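Local atomic coordinates of Alr1010 protein (Nostoc, PDB entry 3URG), a protein that probably binds calcium ions and may take part in calcium handling in the cyanobacterial cell. Residues L60-M65 against V83-M88; M65-K70 against E121-D126; M98-A103 against Y113-S118. All blocks are in the same frame, centred on the assembly; numbering follows the deposited sequence.

How the contacts relate
All three contacts belong to one antiparallel five-stranded sheet. Contact 1 pairs strand 64-72 with 77-86, contact 2 pairs 64-72 with the edge strand 120-122, and contact 3 pairs 99-104 with the other edge strand, 111-116. Contacts 1 and 2 share Met65, whereas probable backbone hydrogen bonds, Leu86 N to Glu101 O and Glu101 N to Gly87 O, join contacts 1 and 3. Contact 2 lies at the surface and relies on backbone bonds and an aliphatic lysine stem. The other two are partly buried: contact 1 adds aromatic packing beside a sodium ion; contact 3 packs valines and alanine on one face, and its Met98 and Leu117 meet the helices. Trp68 of strand 64-72 packs on Val102, Tyr113 and Ala115.

Contact 1: residues L60-M65 against V83-M88; sequences LEFPFM and VEVLGM. With NA (sodium ion), chain C.
Phe64 and Val85 form the hydrogen-bonded antiparallel pair near the open end of the beta hairpin made by strands 64-72 and 77-86. Of their two backbone bonds, Val85 N to Phe64 O is the shorter at 2.6 Å and nearly straight (168° at the hydrogen), while Phe64 N meets a lone pair of Val85 O in the carbonyl plane at 3.2 Å.

Two CH-pi contacts follow. The Phe64 side chain, with chi1 at 62° placing CG between the backbone N and the carbonyl carbon, folds its ring across its own strand pair, and Val85 CB sits over the ring face, 3.8 Å from the centroid. Gly87, at the bend that follows strand 77-86, lays CA squarely over the Phe62 ring, 3.3 Å from its centroid and 6° off the normal.

Sulfur and aliphatic packing complete the apolar part. Met88 SD approaches the edge of the Phe62 ring, 4.0 Å from CZ, in a Met-aromatic contact, and also touches Leu60 CD1 at 4.1 Å. Helix 45-59 packs on the Met88 side chain.

The metal chemistry is backbone and water alone: Leu60 O coordinates the sodium ion at 2.6 Å, joined by Asp57 O and three waters. One of these waters accepts a hydrogen bond from Phe62 N, 3.0 Å from its oxygen.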
loop_
_atom_site.group_PDB
_atom_site.type_symbol
_atom_site.label_atom_id
_atom_site.label_comp_id
_atom_site.label_asym_id
_atom_site.label_seq_id
_atom_site.Cartn_x
_atom_site.Cartn_y
_atom_site.Cartn_z
ATOM N N LEU A 60 -7.795 -0.833 -5.248
ATOM C CA LEU A 60 -8.308 -0.606 -3.897
ATOM C C LEU A 60 -9.665 0.074 -4.026
ATOM O O LEU A 60 -9.807 0.989 -4.797
ATOM C CB LEU A 60 -7.351 0.289 -3.108
ATOM C CG LEU A 60 -5.937 -0.248 -2.896
ATOM C CD1 LEU A 60 -5.049 0.793 -2.191
ATOM C CD2 LEU A 60 -5.974 -1.557 -2.107
ATOM N N GLU A 61 -10.673 -0.366 -3.287
ATOM C CA GLU A 61 -11.972 0.305 -3.370
ATOM C C GLU A 61 -12.159 1.349 -2.272
ATOM O O GLU A 61 -12.514 1.007 -1.158
ATOM C CB GLU A 61 -13.108 -0.719 -3.335
ATOM C CG GLU A 61 -13.277 -1.467 -4.652
ATOM C CD GLU A 61 -13.605 -0.533 -5.813
ATOM O OE1 GLU A 61 -14.400 0.416 -5.617
ATOM O OE2 GLU A 61 -13.064 -0.749 -6.921
ATOM N N PHE A 62 -11.919 2.618 -2.591
ATOM C CA PHE A 62 -12.034 3.690 -1.598
ATOM C C PHE A 62 -13.482 4.195 -1.462
ATOM O O PHE A 62 -14.218 4.234 -2.442
ATOM C CB PHE A 62 -11.142 4.873 -1.972
ATOM C CG PHE A 62 -9.701 4.516 -2.178
ATOM C CD1 PHE A 62 -8.904 4.144 -1.109
ATOM C CD2 PHE A 62 -9.132 4.598 -3.436
ATOM C CE1 PHE A 62 -7.563 3.835 -1.298
ATOM C CE2 PHE A 62 -7.792 4.288 -3.633
ATOM C CZ PHE A 62 -7.013 3.904 -2.564
ATOM N N PRO A 63 -13.883 4.603 -0.250
ATOM C CA PRO A 63 -13.059 4.590 0.955
ATOM C C PRO A 63 -13.259 3.283 1.682
ATOM O O PRO A 63 -14.248 2.616 1.463
ATOM C CB PRO A 63 -13.660 5.723 1.803
ATOM C CG PRO A 63 -15.031 6.028 1.173
ATOM C CD PRO A 63 -15.242 5.099 0.028
ATOM N N PHE A 64 -12.317 2.905 2.530
ATOM C CA PHE A 64 -12.511 1.728 3.360
ATOM C C PHE A 64 -11.910 2.005 4.728
ATOM O O PHE A 64 -11.159 2.965 4.904
ATOM C CB PHE A 64 -11.932 0.451 2.706
ATOM C CG PHE A 64 -10.434 0.486 2.482
ATOM C CD1 PHE A 64 -9.558 0.060 3.470
ATOM C CD2 PHE A 64 -9.912 0.910 1.268
ATOM C CE1 PHE A 64 -8.182 0.081 3.260
ATOM C CE2 PHE A 64 -8.548 0.928 1.046
ATOM C CZ PHE A 64 -7.680 0.515 2.045
ATOM N N MET A 65 -12.250 1.189 5.708
ATOM C CA MET A 65 -11.689 1.416 7.029
ATOM C C MET A 65 -10.490 0.529 7.325
ATOM O O MET A 65 -10.391 -0.593 6.834
ATOM C CB MET A 65 -12.768 1.281 8.087
ATOM C CG MET A 65 -13.632 2.522 8.147
ATOM S SD MET A 65 -15.112 2.222 9.055
ATOM C CE MET A 65 -15.694 0.732 8.245
ATOM N N VAL A 83 -9.206 4.546 11.068
ATOM C CA VAL A 83 -9.364 5.645 10.129
ATOM C C VAL A 83 -10.116 5.211 8.899
ATOM O O VAL A 83 -10.262 4.020 8.650
ATOM C CB VAL A 83 -7.995 6.197 9.687
ATOM C CG1 VAL A 83 -7.192 6.653 10.903
ATOM C CG2 VAL A 83 -7.205 5.139 8.901
ATOM N N GLU A 84 -10.596 6.184 8.133
ATOM C CA GLU A 84 -11.068 5.899 6.787
ATOM C C GLU A 84 -9.907 6.114 5.838
ATOM O O GLU A 84 -9.244 7.150 5.881
ATOM C CB GLU A 84 -12.210 6.829 6.387
ATOM C CG GLU A 84 -13.559 6.465 6.970
ATOM C CD GLU A 84 -14.672 7.358 6.441
ATOM O OE1 GLU A 84 -14.718 7.607 5.218
ATOM O OE2 GLU A 84 -15.500 7.811 7.252
ATOM N N VAL A 85 -9.646 5.128 4.992
ATOM C CA VAL A 85 -8.638 5.281 3.966
ATOM C C VAL A 85 -9.325 5.882 2.739
ATOM O O VAL A 85 -10.196 5.250 2.137
ATOM C CB VAL A 85 -8.010 3.939 3.618
ATOM C CG1 VAL A 85 -6.866 4.135 2.649
ATOM C CG2 VAL A 85 -7.546 3.233 4.891
ATOM N N LEU A 86 -8.930 7.104 2.392
ATOM C CA LEU A 86 -9.654 7.924 1.416
ATOM C C LEU A 86 -9.195 7.740 -0.030
ATOM O O LEU A 86 -9.964 7.950 -0.966
ATOM C CB LEU A 86 -9.526 9.401 1.789
ATOM C CG LEU A 86 -10.493 9.995 2.827
ATOM C CD1 LEU A 86 -11.201 8.937 3.670
ATOM C CD2 LEU A 86 -9.770 11.003 3.695
ATOM N N GLY A 87 -7.935 7.373 -0.215
ATOM C CA GLY A 87 -7.388 7.233 -1.555
ATOM C C GLY A 87 -5.875 7.214 -1.498
ATOM O O GLY A 87 -5.300 7.253 -0.408
ATOM N N MET A 88 -5.228 7.132 -2.658
ATOM C CA MET A 88 -3.782 7.224 -2.716
ATOM C C MET A 88 -3.400 8.635 -2.314
ATOM O O MET A 88 -4.126 9.583 -2.604
ATOM C CB MET A 88 -3.264 6.938 -4.127
ATOM C CG MET A 88 -3.677 5.573 -4.675
ATOM S SD MET A 88 -3.181 4.227 -3.577
ATOM C CE MET A 88 -1.398 4.211 -3.762
HETATM NA NA NA C . -9.926 2.987 -6.417
HETATM O O HOH W 1 -12.332 3.810 -5.360
HETATM O O HOH W 2 -11.297 1.938 -8.559
HETATM O O HOH W 3 -9.515 5.720 -7.118
#

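Contact 2: residues M65-K70 against E121-D126; sequences MGKWKK and EAIDVD
Glu121 and Lys67 face each other as a hydrogen-bonded antiparallel pair whose two backbone bonds are nearly equal: Glu121 N to Lys67 O measures 2.9 Å and Lys67 N to Glu121 O 2.8 Å. Their side chains run side by side in the same direction. Glu121 OE1 rests against the stem of the lysine, 3.2 Å from Lys67 CE, while Lys67 NZ stays 4.6 Å from that oxygen, beyond a salt bridge; the bends of the lysine chain at chi3 (-136°) and chi4 (-71°) turn the ammonium away from the carboxylate, toward Ile123 CD1. Any attraction between the charges is therefore probably loose.

Ala122 follows as a non-hydrogen-bonded pair with Gly66, the CA atoms 4.1 Å apart, and its methyl packs on Ile133 of helix 127-141. The pairing adds strand 120-122 as an edge of the five-stranded antiparallel sheet, beside strand 64-72.

At Ile123 the backbone still bonds, N to Met65 O at 2.8 Å. Its CD1 reaches across the Lys67 chain at about a right angle, 4.0 Å from Lys67 CG. A water then links Ile123 O to Met65 N. Further on, Val125 packs on Phe64, and Asp126 stands at the N-cap of helix 127-141, its OD2 hydrogen-bonded to Thr129 OG1.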
loop_
_atom_site.group_PDB
_atom_site.type_symbol
_atom_site.label_atom_id
_atom_site.label_comp_id
_atom_site.label_asym_id
_atom_site.label_seq_id
_atom_site.Cartn_x
_atom_site.Cartn_y
_atom_site.Cartn_z
ATOM N N MET A 65 -12.250 1.189 5.708
ATOM C CA MET A 65 -11.689 1.416 7.029
ATOM C C MET A 65 -10.490 0.529 7.325
ATOM O O MET A 65 -10.391 -0.593 6.834
ATOM C CB MET A 65 -12.768 1.281 8.087
ATOM C CG MET A 65 -13.632 2.522 8.147
ATOM S SD MET A 65 -15.112 2.222 9.055
ATOM C CE MET A 65 -15.694 0.732 8.245
ATOM N N GLY A 66 -9.572 1.050 8.126
ATOM C CA GLY A 66 -8.399 0.294 8.501
ATOM C C GLY A 66 -7.835 0.711 9.842
ATOM O O GLY A 66 -8.177 1.776 10.368
ATOM N N LYS A 67 -6.990 -0.150 10.404
ATOM C CA LYS A 67 -6.218 0.182 11.594
ATOM C C LYS A 67 -4.860 0.648 11.108
ATOM O O LYS A 67 -4.150 -0.100 10.431
ATOM C CB LYS A 67 -6.024 -1.053 12.477
ATOM C CG LYS A 67 -7.289 -1.680 13.033
ATOM C CD LYS A 67 -6.924 -2.762 14.042
ATOM C CE LYS A 67 -7.756 -4.024 13.859
ATOM N NZ LYS A 67 -9.177 -3.839 14.266
ATOM N N TRP A 68 -4.508 1.885 11.446
ATOM C CA TRP A 68 -3.220 2.448 11.076
ATOM C C TRP A 68 -2.259 2.439 12.259
ATOM O O TRP A 68 -2.555 2.990 13.319
ATOM C CB TRP A 68 -3.403 3.875 10.566
ATOM C CG TRP A 68 -2.134 4.620 10.248
ATOM C CD1 TRP A 68 -0.954 4.098 9.770
ATOM C CD2 TRP A 68 -1.934 6.035 10.342
ATOM N NE1 TRP A 68 -0.035 5.106 9.587
ATOM C CE2 TRP A 68 -0.615 6.304 9.922
ATOM C CE3 TRP A 68 -2.749 7.107 10.743
ATOM C CZ2 TRP A 68 -0.090 7.590 9.887
ATOM C CZ3 TRP A 68 -2.223 8.381 10.710
ATOM C CH2 TRP A 68 -0.906 8.613 10.296
ATOM N N LYS A 69 -1.106 1.800 12.082
ATOM C CA LYS A 69 -0.080 1.858 13.112
ATOM C C LYS A 69 0.758 3.100 12.899
ATOM O O LYS A 69 1.672 3.118 12.070
ATOM C CB LYS A 69 0.757 0.580 13.137
ATOM C CG LYS A 69 0.185 -0.423 14.108
ATOM C CD LYS A 69 0.759 -1.805 13.928
ATOM C CE LYS A 69 0.204 -2.762 14.978
ATOM N NZ LYS A 69 0.728 -4.143 14.787
ATOM N N LYS A 70 0.396 4.150 13.631
ATOM C CA LYS A 70 1.052 5.442 13.534
ATOM C C LYS A 70 2.181 5.497 14.560
ATOM O O LYS A 70 1.940 5.610 15.769
ATOM C CB LYS A 70 0.037 6.567 13.752
ATOM C CG LYS A 70 0.622 7.972 13.688
ATOM C CD LYS A 70 -0.481 9.026 13.776
ATOM C CE LYS A 70 -0.061 10.213 14.626
ATOM N NZ LYS A 70 1.030 11.020 14.016
ATOM N N GLU A 121 -3.942 -2.021 8.294
ATOM C CA GLU A 121 -4.606 -3.313 8.341
ATOM C C GLU A 121 -6.076 -3.053 8.012
ATOM O O GLU A 121 -6.795 -2.470 8.815
ATOM C CB GLU A 121 -4.454 -3.922 9.737
ATOM C CG GLU A 121 -4.821 -5.392 9.831
ATOM C CD GLU A 121 -4.755 -5.927 11.260
ATOM O OE1 GLU A 121 -5.417 -5.349 12.155
ATOM O OE2 GLU A 121 -4.046 -6.932 11.483
ATOM N N ALA A 122 -6.506 -3.456 6.821
ATOM C CA ALA A 122 -7.862 -3.192 6.351
ATOM C C ALA A 122 -8.909 -3.963 7.151
ATOM O O ALA A 122 -8.673 -5.091 7.576
ATOM C CB ALA A 122 -7.978 -3.521 4.885
ATOM N N ILE A 123 -10.074 -3.356 7.337
ATOM C CA ILE A 123 -11.149 -3.987 8.109
ATOM C C ILE A 123 -12.333 -4.381 7.231
ATOM O O ILE A 123 -12.951 -3.534 6.590
ATOM C CB ILE A 123 -11.627 -3.064 9.246
ATOM C CG1 ILE A 123 -10.445 -2.678 10.134
ATOM C CG2 ILE A 123 -12.708 -3.753 10.086
ATOM C CD1 ILE A 123 -10.781 -1.609 11.129
ATOM N N ASP A 124 -12.610 -5.683 7.181
ATOM C CA ASP A 124 -13.728 -6.233 6.413
ATOM C C ASP A 124 -13.901 -5.673 5.010
ATOM O O ASP A 124 -15.020 -5.358 4.606
ATOM C CB ASP A 124 -15.039 -6.041 7.175
ATOM C CG ASP A 124 -15.272 -7.118 8.195
ATOM O OD1 ASP A 124 -14.408 -7.287 9.079
ATOM O OD2 ASP A 124 -16.320 -7.798 8.107
ATOM N N VAL A 125 -12.815 -5.564 4.256
ATOM C CA VAL A 125 -12.919 -5.053 2.888
ATOM C C VAL A 125 -13.268 -6.133 1.858
ATOM O O VAL A 125 -13.182 -7.330 2.142
ATOM C CB VAL A 125 -11.629 -4.353 2.448
ATOM C CG1 VAL A 125 -11.423 -3.086 3.258
ATOM C CG2 VAL A 125 -10.444 -5.290 2.590
ATOM N N ASP A 126 -13.662 -5.701 0.660
ATOM C CA ASP A 126 -14.011 -6.645 -0.401
ATOM C C ASP A 126 -12.766 -7.369 -0.894
ATOM O O ASP A 126 -11.641 -6.925 -0.653
ATOM C CB ASP A 126 -14.712 -5.945 -1.567
ATOM C CG ASP A 126 -13.808 -4.971 -2.296
ATOM O OD1 ASP A 126 -14.164 -4.548 -3.417
ATOM O OD2 ASP A 126 -12.742 -4.629 -1.754
HETATM O O HOH W 4 -13.992 -1.054 5.380
#

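Contact 3: residues M98-A103 against Y113-S118; sequences MYVEVA and YTAKLS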
loop_
_atom_site.group_PDB
_atom_site.type_symbol
_atom_site.label_atom_id
_atom_site.label_comp_id
_atom_site.label_asym_id
_atom_site.label_seq_id
_atom_site.Cartn_x
_atom_site.Cartn_y
_atom_site.Cartn_z
ATOM N N MET A 98 4.516 3.385 -1.218
ATOM C CA MET A 98 3.119 3.635 -1.560
ATOM C C MET A 98 2.376 4.228 -0.362
ATOM O O MET A 98 2.224 3.560 0.658
ATOM C CB MET A 98 2.437 2.334 -2.017
ATOM C CG MET A 98 3.035 1.779 -3.336
ATOM S SD MET A 98 2.537 2.817 -4.742
ATOM C CE MET A 98 4.057 3.624 -5.223
ATOM N N TYR A 99 1.921 5.475 -0.496
ATOM C CA TYR A 99 1.233 6.170 0.589
ATOM C C TYR A 99 -0.235 6.342 0.256
ATOM O O TYR A 99 -0.602 6.514 -0.903
ATOM C CB TYR A 99 1.856 7.553 0.853
ATOM C CG TYR A 99 3.259 7.497 1.410
ATOM C CD1 TYR A 99 3.485 7.474 2.780
ATOM C CD2 TYR A 99 4.357 7.468 0.564
ATOM C CE1 TYR A 99 4.771 7.414 3.294
ATOM C CE2 TYR A 99 5.647 7.410 1.065
ATOM C CZ TYR A 99 5.847 7.381 2.432
ATOM O OH TYR A 99 7.126 7.327 2.932
ATOM N N VAL A 100 -1.074 6.281 1.282
ATOM C CA VAL A 100 -2.477 6.568 1.113
ATOM C C VAL A 100 -2.854 7.700 2.048
ATOM O O VAL A 100 -2.182 7.960 3.049
ATOM C CB VAL A 100 -3.350 5.353 1.427
ATOM C CG1 VAL A 100 -3.163 4.251 0.348
ATOM C CG2 VAL A 100 -3.038 4.824 2.823
ATOM N N GLU A 101 -3.934 8.382 1.717
ATOM C CA GLU A 101 -4.463 9.381 2.614
ATOM C C GLU A 101 -5.541 8.779 3.495
ATOM O O GLU A 101 -6.415 8.071 3.001
ATOM C CB GLU A 101 -5.067 10.519 1.828
ATOM C CG GLU A 101 -6.178 11.169 2.592
ATOM C CD GLU A 101 -6.683 12.371 1.881
ATOM O OE1 GLU A 101 -7.572 13.066 2.420
ATOM O OE2 GLU A 101 -6.176 12.611 0.769
ATOM N N VAL A 102 -5.486 9.086 4.793
ATOM C CA VAL A 102 -6.429 8.542 5.776
ATOM C C VAL A 102 -7.001 9.659 6.638
ATOM O O VAL A 102 -6.347 10.681 6.842
ATOM C CB VAL A 102 -5.763 7.483 6.691
ATOM C CG1 VAL A 102 -5.000 6.441 5.830
ATOM C CG2 VAL A 102 -4.810 8.126 7.689
ATOM N N ALA A 103 -8.225 9.477 7.132
ATOM C CA ALA A 103 -8.863 10.510 7.948
ATOM C C ALA A 103 -9.427 9.915 9.219
ATOM O O ALA A 103 -10.031 8.847 9.190
ATOM C CB ALA A 103 -9.971 11.214 7.164
ATOM N N TYR A 113 -4.279 12.560 7.192
ATOM C CA TYR A 113 -2.872 12.201 7.339
ATOM C C TYR A 113 -2.392 11.442 6.113
ATOM O O TYR A 113 -3.190 10.915 5.341
ATOM C CB TYR A 113 -2.660 11.301 8.559
ATOM C CG TYR A 113 -3.105 11.870 9.887
ATOM C CD1 TYR A 113 -2.185 12.433 10.771
ATOM C CD2 TYR A 113 -4.440 11.808 10.278
ATOM C CE1 TYR A 113 -2.594 12.948 12.009
ATOM C CE2 TYR A 113 -4.859 12.317 11.513
ATOM C CZ TYR A 113 -3.933 12.883 12.371
ATOM O OH TYR A 113 -4.349 13.386 13.588
ATOM N N THR A 114 -1.079 11.372 5.949
ATOM C CA THR A 114 -0.491 10.499 4.944
ATOM C C THR A 114 0.091 9.295 5.666
ATOM O O THR A 114 0.839 9.450 6.626
ATOM C CB THR A 114 0.608 11.226 4.169
ATOM O OG1 THR A 114 0.045 12.380 3.533
ATOM C CG2 THR A 114 1.194 10.322 3.106
ATOM N N ALA A 115 -0.291 8.099 5.228
ATOM C CA ALA A 115 0.163 6.869 5.853
ATOM C C ALA A 115 0.722 5.922 4.793
ATOM O O ALA A 115 0.191 5.847 3.667
ATOM C CB ALA A 115 -1.003 6.189 6.575
ATOM N N LYS A 116 1.772 5.192 5.165
ATOM C CA LYS A 116 2.259 4.077 4.359
ATOM C C LYS A 116 1.204 2.962 4.302
ATOM O O LYS A 116 0.710 2.514 5.337
ATOM C CB LYS A 116 3.560 3.520 4.954
ATOM C CG LYS A 116 4.665 4.552 5.062
ATOM C CD LYS A 116 6.043 3.941 5.157
ATOM C CE LYS A 116 6.389 3.523 6.563
ATOM N NZ LYS A 116 7.869 3.468 6.731
ATOM N N LEU A 117 0.865 2.506 3.098
ATOM C CA LEU A 117 -0.078 1.397 2.960
ATOM C C LEU A 117 0.386 0.193 3.789
ATOM O O LEU A 117 -0.429 -0.549 4.329
ATOM C CB LEU A 117 -0.232 1.003 1.483
ATOM C CG LEU A 117 -1.321 -0.022 1.160
ATOM C CD1 LEU A 117 -2.683 0.444 1.679
ATOM C CD2 LEU A 117 -1.391 -0.278 -0.340
ATOM N N SER A 118 1.697 0.004 3.892
ATOM C CA SER A 118 2.249 -1.145 4.607
ATOM C C SER A 118 1.972 -1.090 6.110
ATOM O O SER A 118 2.202 -2.073 6.823
ATOM C CB SER A 118 3.764 -1.243 4.368
ATOM O OG SER A 118 4.429 -0.121 4.924
HETATM O O HOH W 5 3.663 1.192 1.829
#
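Tyr99 and Lys116 come alongside each other through matching first torsions: chi1 is -67° in the tyrosine and -58° in the lysine, each setting CG beside its own backbone N and opposite the carbonyl carbon. The two side chains point the same way, and Lys116 CG touches the phenol ring obliquely, 3.4 Å from Tyr99 CE1. On the same tyrosine, Thr114 turns its methyl to the side chain: CG2 lies anti to the backbone N and meets Tyr99 CB at 3.6 Å, the two side chains crossing at about a right angle.

The backbones beneath them are those of a beta hairpin, strands 99-104 and 111-116. Val100 pairs with Ala115 and Val102 with Tyr113, both as hydrogen-bonded antiparallel pairs with two bonds each. Val100 N to Ala115 O is the shortest of the four, at 2.7 Å, and its return bond, Ala115 N to Val100 O, is almost straight at 176°. Glu101 and Thr114 form the non-hydrogen-bonded pair between them, and Glu101 CA lies 3.4 Å from Tyr113 O in a CA-H...O contact.

On the sheet face carrying Val100, Val102, Tyr113 and Ala115, the packing is apolar. Val102 reaches two neighbours, CG1 to Ala115 CB and CG2 to Tyr113 CB, the latter at 3.9 Å. Trp68 packs on Val102, Tyr113 and Ala115, its ring meeting that of Tyr113. Beyond the strand, the 3-10 segment begins with Leu117, whose N still binds Met98 O at 3.0 Å. A water donates to that same Met98 O and accepts from Ser118 N, and Leu117 CD1 packs on Val100 CG1 at 4.1 Å.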